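Local atomic coordinates of cyclin homolog (Herpesvirus saimiri, PDB entry 2F2C), a protein that acts as a viral D-type cyclin that modulates the host cell cycle and may be highly relevant to T-cell transformation and rapid proliferation during latent infection. Residues 163-167 against 168-172; 172-175 against 176-180; 229-232 against 233-236. All coordinates share one frame; numbering follows the deposited sequence.

Interaction 1: 163-167 against 168-172; sequences LKIPE and DLWPQ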
ATOM      1  N   LEU A 163      -6.140  -1.217  22.674  1.00 70.20           N
ATOM      2  CA  LEU A 163      -6.503  -0.677  23.996  1.00 70.46           C
ATOM      3  C   LEU A 163      -8.006  -0.710  24.204  1.00 70.70           C
ATOM      4  O   LEU A 163      -8.516  -0.082  25.136  1.00 70.19           O
ATOM      5  CB  LEU A 163      -6.019   0.754  24.181  1.00 70.46           C
ATOM      6  CG  LEU A 163      -4.537   1.062  24.003  1.00 71.12           C
ATOM      7  CD1 LEU A 163      -4.414   2.477  23.450  1.00 71.70           C
ATOM      8  CD2 LEU A 163      -3.732   0.877  25.282  1.00 69.86           C
ATOM      9  N   LYS A 164      -8.696  -1.423  23.307  1.00 71.24           N
ATOM     10  CA  LYS A 164     -10.142  -1.651  23.354  1.00 72.02           C
ATOM     11  C   LYS A 164     -11.005  -0.387  23.523  1.00 72.09           C
ATOM     12  O   LYS A 164     -12.082  -0.442  24.120  1.00 72.54           O
ATOM     13  CB  LYS A 164     -10.495  -2.723  24.402  1.00 72.50           C
ATOM     14  CG  LYS A 164      -9.977  -4.132  24.074  1.00 74.69           C
ATOM     15  CD  LYS A 164     -11.050  -5.028  23.418  1.00 79.24           C
ATOM     16  CE  LYS A 164     -11.197  -4.818  21.877  1.00 81.32           C
ATOM     17  NZ  LYS A 164     -10.023  -5.360  21.108  1.00 82.53           N
ATOM     18  N   ILE A 165     -10.532   0.740  22.992  1.00 72.15           N
ATOM     19  CA  ILE A 165     -11.344   1.960  22.852  1.00 72.06           C
ATOM     20  C   ILE A 165     -12.452   1.749  21.807  1.00 72.61           C
ATOM     21  O   ILE A 165     -12.183   1.320  20.673  1.00 72.42           O
ATOM     22  CB  ILE A 165     -10.447   3.156  22.433  1.00 72.10           C
ATOM     23  CG1 ILE A 165      -9.327   3.388  23.460  1.00 70.70           C
ATOM     24  CG2 ILE A 165     -11.284   4.421  22.177  1.00 71.53           C
ATOM     25  CD1 ILE A 165      -8.251   4.305  22.978  1.00 68.71           C
ATOM     26  N   PRO A 166     -13.690   2.076  22.183  1.00 73.05           N
ATOM     27  CA  PRO A 166     -14.848   1.900  21.305  1.00 73.18           C
ATOM     28  C   PRO A 166     -14.683   2.649  19.990  1.00 73.64           C
ATOM     29  O   PRO A 166     -14.288   3.823  19.984  1.00 73.69           O
ATOM     30  CB  PRO A 166     -15.990   2.503  22.120  1.00 73.01           C
ATOM     31  CG  PRO A 166     -15.326   3.418  23.075  1.00 72.69           C
ATOM     32  CD  PRO A 166     -14.078   2.679  23.471  1.00 73.17           C
ATOM     33  N   GLU A 167     -14.979   1.962  18.890  1.00 74.27           N
ATOM     34  CA  GLU A 167     -14.818   2.521  17.542  1.00 74.91           C
ATOM     35  C   GLU A 167     -15.345   3.948  17.380  1.00 74.99           C
ATOM     36  O   GLU A 167     -14.711   4.761  16.701  1.00 75.19           O
ATOM     37  CB  GLU A 167     -15.466   1.608  16.509  1.00 74.99           C
ATOM     38  CG  GLU A 167     -14.548   0.508  16.009  1.00 76.64           C
ATOM     39  CD  GLU A 167     -15.318  -0.677  15.460  1.00 79.33           C
ATOM     40  OE1 GLU A 167     -16.248  -0.476  14.637  1.00 81.75           O
ATOM     41  OE2 GLU A 167     -15.005  -1.817  15.859  1.00 79.54           O
ATOM     42  N   ASP A 168     -16.485   4.241  18.018  1.00 74.98           N
ATOM     43  CA  ASP A 168     -17.153   5.558  17.955  1.00 74.89           C
ATOM     44  C   ASP A 168     -16.201   6.770  18.077  1.00 73.88           C
ATOM     45  O   ASP A 168     -16.500   7.847  17.567  1.00 73.52           O
ATOM     46  CB  ASP A 168     -18.256   5.688  19.029  1.00 75.62           C
ATOM     47  CG  ASP A 168     -18.806   4.321  19.522  1.00 78.49           C
ATOM     48  OD1 ASP A 168     -19.656   3.703  18.819  1.00 82.41           O
ATOM     49  OD2 ASP A 168     -18.487   3.810  20.629  1.00 79.65           O
ATOM     50  N   LEU A 169     -15.063   6.593  18.750  1.00 72.69           N
ATOM     51  CA  LEU A 169     -14.162   7.716  19.020  1.00 71.60           C
ATOM     52  C   LEU A 169     -13.012   7.886  18.043  1.00 70.98           C
ATOM     53  O   LEU A 169     -12.258   8.844  18.163  1.00 70.49           O
ATOM     54  CB  LEU A 169     -13.620   7.644  20.442  1.00 71.04           C
ATOM     55  CG  LEU A 169     -14.739   7.805  21.469  1.00 70.94           C
ATOM     56  CD1 LEU A 169     -14.269   7.416  22.866  1.00 69.29           C
ATOM     57  CD2 LEU A 169     -15.318   9.217  21.438  1.00 68.98           C
ATOM     58  N   TRP A 170     -12.903   6.982  17.072  1.00 70.48           N
ATOM     59  CA  TRP A 170     -11.717   6.920  16.223  1.00 70.07           C
ATOM     60  C   TRP A 170     -11.552   8.132  15.300  1.00 69.89           C
ATOM     61  O   TRP A 170     -10.438   8.644  15.186  1.00 69.81           O
ATOM     62  CB  TRP A 170     -11.648   5.609  15.448  1.00 69.91           C
ATOM     63  CG  TRP A 170     -11.454   4.418  16.314  1.00 69.53           C
ATOM     64  CD1 TRP A 170     -11.470   4.384  17.674  1.00 69.60           C
ATOM     65  CD2 TRP A 170     -11.281   3.056  15.885  1.00 70.09           C
ATOM     66  NE1 TRP A 170     -11.286   3.096  18.126  1.00 70.00           N
ATOM     67  CE2 TRP A 170     -11.166   2.258  17.048  1.00 69.52           C
ATOM     68  CE3 TRP A 170     -11.193   2.428  14.635  1.00 69.67           C
ATOM     69  CZ2 TRP A 170     -10.971   0.871  16.999  1.00 69.03           C
ATOM     70  CZ3 TRP A 170     -10.998   1.041  14.591  1.00 69.78           C
ATOM     71  CH2 TRP A 170     -10.887   0.285  15.766  1.00 68.96           C
ATOM     72  N   PRO A 171     -12.633   8.605  14.669  1.00 69.53           N
ATOM     73  CA  PRO A 171     -12.595   9.861  13.904  1.00 69.22           C
ATOM     74  C   PRO A 171     -11.890  11.004  14.646  1.00 69.13           C
ATOM     75  O   PRO A 171     -10.843  11.458  14.200  1.00 69.22           O
ATOM     76  CB  PRO A 171     -14.071  10.187  13.712  1.00 68.76           C
ATOM     77  CG  PRO A 171     -14.735   8.874  13.673  1.00 68.50           C
ATOM     78  CD  PRO A 171     -13.971   7.992  14.617  1.00 69.69           C
ATOM     79  N   GLN A 172     -12.428  11.433  15.782  1.00 69.16           N
ATOM     80  CA  GLN A 172     -11.847  12.560  16.516  1.00 69.77           C
ATOM     81  C   GLN A 172     -10.426  12.261  17.033  1.00 69.96           C
ATOM     82  O   GLN A 172      -9.545  13.128  16.991  1.00 70.05           O
ATOM     83  CB  GLN A 172     -12.776  13.020  17.657  1.00 69.53           C
ATOM     84  CG  GLN A 172     -12.784  12.069  18.878  1.00 71.04           C
ATOM     85  CD  GLN A 172     -13.788  12.426  19.976  1.00 70.32           C
ATOM     86  OE1 GLN A 172     -14.876  12.954  19.705  1.00 71.10           O
ATOM     87  NE2 GLN A 172     -13.425  12.115  21.219  1.00 69.54           N
TER

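Interaction 2: 172-175 against 176-180; sequences QLYE and AASTT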
ATOM      1  N   GLN A 172     -12.428  11.433  15.782  1.00 69.16           N
ATOM      2  CA  GLN A 172     -11.847  12.560  16.516  1.00 69.77           C
ATOM      3  C   GLN A 172     -10.426  12.261  17.033  1.00 69.96           C
ATOM      4  O   GLN A 172      -9.545  13.128  16.991  1.00 70.05           O
ATOM      5  CB  GLN A 172     -12.776  13.020  17.657  1.00 69.53           C
ATOM      6  CG  GLN A 172     -12.784  12.069  18.878  1.00 71.04           C
ATOM      7  CD  GLN A 172     -13.788  12.426  19.976  1.00 70.32           C
ATOM      8  OE1 GLN A 172     -14.876  12.954  19.705  1.00 71.10           O
ATOM      9  NE2 GLN A 172     -13.425  12.115  21.219  1.00 69.54           N
ATOM     10  N   LEU A 173     -10.203  11.035  17.506  1.00 70.11           N
ATOM     11  CA  LEU A 173      -8.946  10.694  18.168  1.00 69.92           C
ATOM     12  C   LEU A 173      -7.886  10.662  17.110  1.00 69.77           C
ATOM     13  O   LEU A 173      -6.818  11.235  17.281  1.00 69.53           O
ATOM     14  CB  LEU A 173      -9.045   9.335  18.867  1.00 70.02           C
ATOM     15  CG  LEU A 173      -8.543   9.195  20.311  1.00 70.07           C
ATOM     16  CD1 LEU A 173      -9.028  10.326  21.192  1.00 69.23           C
ATOM     17  CD2 LEU A 173      -9.007   7.873  20.890  1.00 70.10           C
ATOM     18  N   TYR A 174      -8.224  10.017  16.000  1.00 69.81           N
ATOM     19  CA  TYR A 174      -7.333   9.908  14.868  1.00 70.08           C
ATOM     20  C   TYR A 174      -6.909  11.293  14.443  1.00 70.39           C
ATOM     21  O   TYR A 174      -5.721  11.571  14.270  1.00 70.08           O
ATOM     22  CB  TYR A 174      -8.011   9.201  13.679  1.00 70.01           C
ATOM     23  CG  TYR A 174      -7.006   8.858  12.633  1.00 69.84           C
ATOM     24  CD1 TYR A 174      -6.258   7.704  12.755  1.00 71.35           C
ATOM     25  CD2 TYR A 174      -6.728   9.720  11.570  1.00 68.62           C
ATOM     26  CE1 TYR A 174      -5.299   7.380  11.849  1.00 71.46           C
ATOM     27  CE2 TYR A 174      -5.757   9.401  10.641  1.00 69.31           C
ATOM     28  CZ  TYR A 174      -5.044   8.220  10.802  1.00 70.63           C
ATOM     29  OH  TYR A 174      -4.045   7.825   9.948  1.00 71.83           O
ATOM     30  N   GLU A 175      -7.913  12.146  14.271  1.00 71.26           N
ATOM     31  CA  GLU A 175      -7.750  13.517  13.807  1.00 71.95           C
ATOM     32  C   GLU A 175      -6.763  14.321  14.671  1.00 71.46           C
ATOM     33  O   GLU A 175      -5.769  14.843  14.156  1.00 71.52           O
ATOM     34  CB  GLU A 175      -9.132  14.189  13.751  1.00 72.54           C
ATOM     35  CG  GLU A 175      -9.190  15.522  13.006  1.00 76.32           C
ATOM     36  CD  GLU A 175      -8.296  15.555  11.766  1.00 81.89           C
ATOM     37  OE1 GLU A 175      -8.436  14.660  10.869  1.00 85.13           O
ATOM     38  OE2 GLU A 175      -7.443  16.482  11.697  1.00 82.62           O
ATOM     39  N   ALA A 176      -7.028  14.391  15.975  1.00 70.84           N
ATOM     40  CA  ALA A 176      -6.148  15.082  16.912  1.00 70.91           C
ATOM     41  C   ALA A 176      -4.742  14.449  17.022  1.00 70.95           C
ATOM     42  O   ALA A 176      -3.720  15.158  16.964  1.00 71.35           O
ATOM     43  CB  ALA A 176      -6.802  15.163  18.283  1.00 70.54           C
ATOM     44  N   ALA A 177      -4.683  13.131  17.170  1.00 70.07           N
ATOM     45  CA  ALA A 177      -3.402  12.489  17.403  1.00 69.76           C
ATOM     46  C   ALA A 177      -2.446  12.533  16.212  1.00 69.48           C
ATOM     47  O   ALA A 177      -1.234  12.671  16.410  1.00 69.68           O
ATOM     48  CB  ALA A 177      -3.577  11.070  17.934  1.00 69.89           C
ATOM     49  N   SER A 178      -2.960  12.426  14.988  1.00 69.06           N
ATOM     50  CA  SER A 178      -2.077  12.545  13.814  1.00 68.78           C
ATOM     51  C   SER A 178      -1.527  13.972  13.653  1.00 69.29           C
ATOM     52  O   SER A 178      -0.363  14.151  13.284  1.00 69.15           O
ATOM     53  CB  SER A 178      -2.717  12.031  12.511  1.00 68.32           C
ATOM     54  OG  SER A 178      -3.991  12.575  12.250  1.00 66.02           O
ATOM     55  N   THR A 179      -2.351  14.976  13.962  1.00 69.51           N
ATOM     56  CA  THR A 179      -1.897  16.355  13.937  1.00 69.97           C
ATOM     57  C   THR A 179      -0.756  16.502  14.931  1.00 70.56           C
ATOM     58  O   THR A 179       0.315  17.005  14.586  1.00 71.24           O
ATOM     59  CB  THR A 179      -3.030  17.318  14.310  1.00 70.02           C
ATOM     60  OG1 THR A 179      -4.152  17.106  13.451  1.00 69.25           O
ATOM     61  CG2 THR A 179      -2.618  18.760  14.010  1.00 70.22           C
ATOM     62  N   THR A 180      -0.999  16.049  16.159  1.00 70.87           N
ATOM     63  CA  THR A 180       0.005  16.009  17.218  1.00 71.17           C
ATOM     64  C   THR A 180       1.288  15.250  16.825  1.00 71.24           C
ATOM     65  O   THR A 180       2.410  15.749  17.022  1.00 71.30           O
ATOM     66  CB  THR A 180      -0.622  15.387  18.473  1.00 71.37           C
ATOM     67  OG1 THR A 180      -1.763  16.159  18.869  1.00 71.28           O
ATOM     68  CG2 THR A 180       0.334  15.479  19.664  1.00 71.52           C
TER

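Interaction 3: 229-232 against 233-236; sequences NFST and NTVR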
ATOM      1  N   ASN A 229       5.609  -3.616  24.214  1.00 66.56           N
ATOM      2  CA  ASN A 229       6.695  -4.369  24.829  1.00 65.30           C
ATOM      3  C   ASN A 229       7.863  -3.455  25.184  1.00 65.08           C
ATOM      4  O   ASN A 229       9.027  -3.822  25.032  1.00 66.28           O
ATOM      5  CB  ASN A 229       7.137  -5.580  23.987  1.00 65.14           C
ATOM      6  CG  ASN A 229       7.881  -6.657  24.818  1.00 66.10           C
ATOM      7  OD1 ASN A 229       7.954  -6.581  26.044  1.00 66.84           O
ATOM      8  ND2 ASN A 229       8.449  -7.646  24.139  1.00 65.21           N
ATOM      9  N   PHE A 230       7.564  -2.267  25.690  1.00 63.87           N
ATOM     10  CA  PHE A 230       8.598  -1.436  26.294  1.00 62.91           C
ATOM     11  C   PHE A 230       8.306  -1.314  27.782  1.00 62.72           C
ATOM     12  O   PHE A 230       7.271  -1.788  28.218  1.00 62.61           O
ATOM     13  CB  PHE A 230       8.622  -0.072  25.627  1.00 62.61           C
ATOM     14  CG  PHE A 230       9.294  -0.073  24.303  1.00 61.64           C
ATOM     15  CD1 PHE A 230      10.702  -0.167  24.220  1.00 62.17           C
ATOM     16  CD2 PHE A 230       8.538   0.008  23.134  1.00 58.70           C
ATOM     17  CE1 PHE A 230      11.342  -0.155  22.976  1.00 61.57           C
ATOM     18  CE2 PHE A 230       9.143  -0.002  21.875  1.00 57.43           C
ATOM     19  CZ  PHE A 230      10.532  -0.073  21.779  1.00 61.82           C
ATOM     20  N   SER A 231       9.191  -0.701  28.572  1.00 62.26           N
ATOM     21  CA  SER A 231       8.870  -0.517  29.993  1.00 62.40           C
ATOM     22  C   SER A 231       7.930   0.660  30.227  1.00 62.63           C
ATOM     23  O   SER A 231       8.011   1.656  29.522  1.00 62.99           O
ATOM     24  CB  SER A 231      10.123  -0.319  30.836  1.00 62.04           C
ATOM     25  OG  SER A 231      10.337   1.056  31.079  1.00 61.50           O
ATOM     26  N   THR A 232       7.063   0.558  31.233  1.00 62.99           N
ATOM     27  CA  THR A 232       6.243   1.699  31.651  1.00 63.44           C
ATOM     28  C   THR A 232       7.018   3.017  31.706  1.00 64.16           C
ATOM     29  O   THR A 232       6.484   4.040  31.323  1.00 64.64           O
ATOM     30  CB  THR A 232       5.510   1.449  32.984  1.00 62.98           C
ATOM     31  OG1 THR A 232       6.393   0.797  33.906  1.00 64.74           O
ATOM     32  CG2 THR A 232       4.372   0.470  32.799  1.00 61.34           C
ATOM     33  N   ASN A 233       8.264   3.017  32.155  1.00 65.42           N
ATOM     34  CA  ASN A 233       9.000   4.284  32.198  1.00 67.02           C
ATOM     35  C   ASN A 233       9.287   4.853  30.823  1.00 67.67           C
ATOM     36  O   ASN A 233       9.030   6.034  30.572  1.00 68.04           O
ATOM     37  CB  ASN A 233      10.280   4.185  33.006  1.00 67.26           C
ATOM     38  CG  ASN A 233      10.015   3.948  34.465  1.00 69.13           C
ATOM     39  OD1 ASN A 233      10.199   4.844  35.293  1.00 71.47           O
ATOM     40  ND2 ASN A 233       9.556   2.737  34.794  1.00 70.75           N
ATOM     41  N   THR A 234       9.793   4.021  29.920  1.00 68.33           N
ATOM     42  CA  THR A 234      10.064   4.499  28.563  1.00 69.16           C
ATOM     43  C   THR A 234       8.799   4.905  27.773  1.00 69.07           C
ATOM     44  O   THR A 234       8.915   5.595  26.761  1.00 69.41           O
ATOM     45  CB  THR A 234      11.027   3.553  27.784  1.00 69.06           C
ATOM     46  OG1 THR A 234      10.609   3.438  26.406  1.00 71.01           O
ATOM     47  CG2 THR A 234      10.886   2.160  28.269  1.00 70.18           C
ATOM     48  N   VAL A 235       7.609   4.512  28.237  1.00 69.09           N
ATOM     49  CA  VAL A 235       6.350   5.035  27.659  1.00 69.17           C
ATOM     50  C   VAL A 235       6.028   6.426  28.202  1.00 69.12           C
ATOM     51  O   VAL A 235       5.771   7.363  27.448  1.00 69.29           O
ATOM     52  CB  VAL A 235       5.145   4.101  27.885  1.00 69.06           C
ATOM     53  CG1 VAL A 235       3.851   4.819  27.574  1.00 68.80           C
ATOM     54  CG2 VAL A 235       5.251   2.890  27.006  1.00 69.43           C
ATOM     55  N   ARG A 236       6.042   6.544  29.519  1.00 68.93           N
ATOM     56  CA  ARG A 236       5.821   7.807  30.173  1.00 68.97           C
ATOM     57  C   ARG A 236       6.764   8.904  29.653  1.00 68.61           C
ATOM     58  O   ARG A 236       6.316  10.017  29.421  1.00 68.84           O
ATOM     59  CB  ARG A 236       5.945   7.609  31.676  1.00 69.31           C
ATOM     60  CG  ARG A 236       5.457   8.770  32.522  1.00 71.73           C
ATOM     61  CD  ARG A 236       4.717   8.339  33.799  1.00 74.61           C
ATOM     62  NE  ARG A 236       5.415   7.290  34.539  1.00 76.75           N
ATOM     63  CZ  ARG A 236       4.812   6.356  35.277  1.00 78.48           C
ATOM     64  NH1 ARG A 236       3.483   6.320  35.372  1.00 79.47           N
ATOM     65  NH2 ARG A 236       5.542   5.452  35.922  1.00 79.08           N
TER

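Interaction 1: 163-167 against 168-172
The indole of W170 lies flat across the backbone of E167, one of its faces turned to the CA of that residue, in the 3-10 turn that leads into helix 170-184 of the herpesvirus viral-cyclin family region. The CA of E167 stands 3.6 Å from the centroid of the five-membered ring of W170 and only 11° off its normal, a CH-pi contact over the face. Beyond it the E167 side chain continues across the six-membered ring, CG of E167 coming 3.7 Å from CH2 of W170. The two side chains cross at a slant, the carboxylate plane turned 51° from the ring, and the carboxylate ends in a salt bridge with K19. CG of W170 sits beside its own backbone N (chi1 -66°), which folds the indole back over the preceding residues and carries its N-H to the loop. There NE1 of W170 donates to O of I165 at 3.2 Å; the bond is bent, and the donor stands above the carbonyl plane.

Two backbone bonds close the turn underneath: N of L169 donates to O of P166 at 3.1 Å in a nearly straight bond, and N of W170 to O of E167. P166 and L169 run side by side, pointing the same way, while the side chains of D168 and P166 cross at about a right angle. Before this, K164, with positive phi, is the C-prime residue of a Schellman motif that ends helix 156-162. Helix 156-162 also packs on W170 through I157, C160 and N161, and an aromatic side chain of the other protein chain in the assembly touches the indole too. On the apolar side, CD1 of L169 meets CG of P166 at 4.1 Å and CG2 of I165 at 4.3 Å.

Interaction 2: 172-175 against 176-180
The ring of Y174 comes near the hydroxyl of S178, at an oblique angle, one turn on in the alpha-helix 170-184, with CE2 of Y174 4.0 Å from OG of S178. The first torsion of the tyrosine (chi1 -169°) sends the ring toward L156 and I157 of helix 156-162, and it also meets the backbone of the other protein chain in the assembly.

The serine hydroxyl turns back to the helix itself. Its OG stands between the backbone N and the carbonyl carbon (chi1 51°), from where it donates to O of Y174 at 2.8 Å. That oxygen takes the backbone N of S178 as well, at 3.0 Å, and the two donors arrive from opposite faces of the carbonyl plane. Two bonds thus satisfy one acceptor, and the buried hydroxyl is paired within its own helix.

E175 and T179 repeat the scheme on a more open side. OG1 of T179 donates to O of E175 at 2.9 Å, whereas the N of T179 makes only a weak bond to it, at 3.4 Å. The E175 carboxylate forms a salt bridge with K70. A176 and A177, with short side chains, lie against T206 of helix 195-208. One residue further on, OG1 of T180 donates to O of A176 at 2.9 Å, from above the carbonyl plane.

Interaction 3: 229-232 against 233-236
The backbone runs extended through F230 and S231 and then turns into helix 232-247, where N of V235 donates to O of S231 at 3.2 Å. S231 is the N-cap. Its OG accepts from N of T234 at 3.2 Å in a nearly straight bond (170°), and from N of N233 at 3.0 Å in a weak, bent one (121°). One hydroxyl oxygen therefore serves two amides of the first turn. The side chain of T234 lies close by, CB of S231 being 3.6 Å from CG2 of T234.

On the loop side, CB of F230 faces T234, 4.1 Å from its OG1, and the side chain leads away and touches L197 of helix 195-208, which T234 touches too. T232 and N233 lie obliquely to one another. T232 also packs against E222 and S225 of helix 218-228, and its O accepts a straight bond from N of R236 at 3.1 Å. V235 is buried, touching L204 of helix 195-208.

The junction is thus held mostly by polar bonds at the surface. Amides at the start of a helix have no preceding turn to pair with, and the serine oxygen offers one acceptor to two of them, the bond to N233 being the weak one; a partly negative oxygen there would also probably suit the positive end of the helix dipole.

Interactions 1 and 2 share helix 170-184 and the residue Q172; they touch where CD1 of I165 packs 4.2 Å from CD2 of L173, with centres about 12 Å apart. Interaction 3 stands apart, its centre about 22 to 23 Å from theirs, on the junction between helices 218-228 and 232-247. Interaction 2, nearest the centre of the chain, is the most buried of the three, and there hydroxyls bond back to the carbonyls of their own helix. Interactions 1 and 3 both lead into helices, but by different means: an indole laid over the backbone in interaction 1, partly buried, and a serine oxygen capping amides in interaction 3, at the surface.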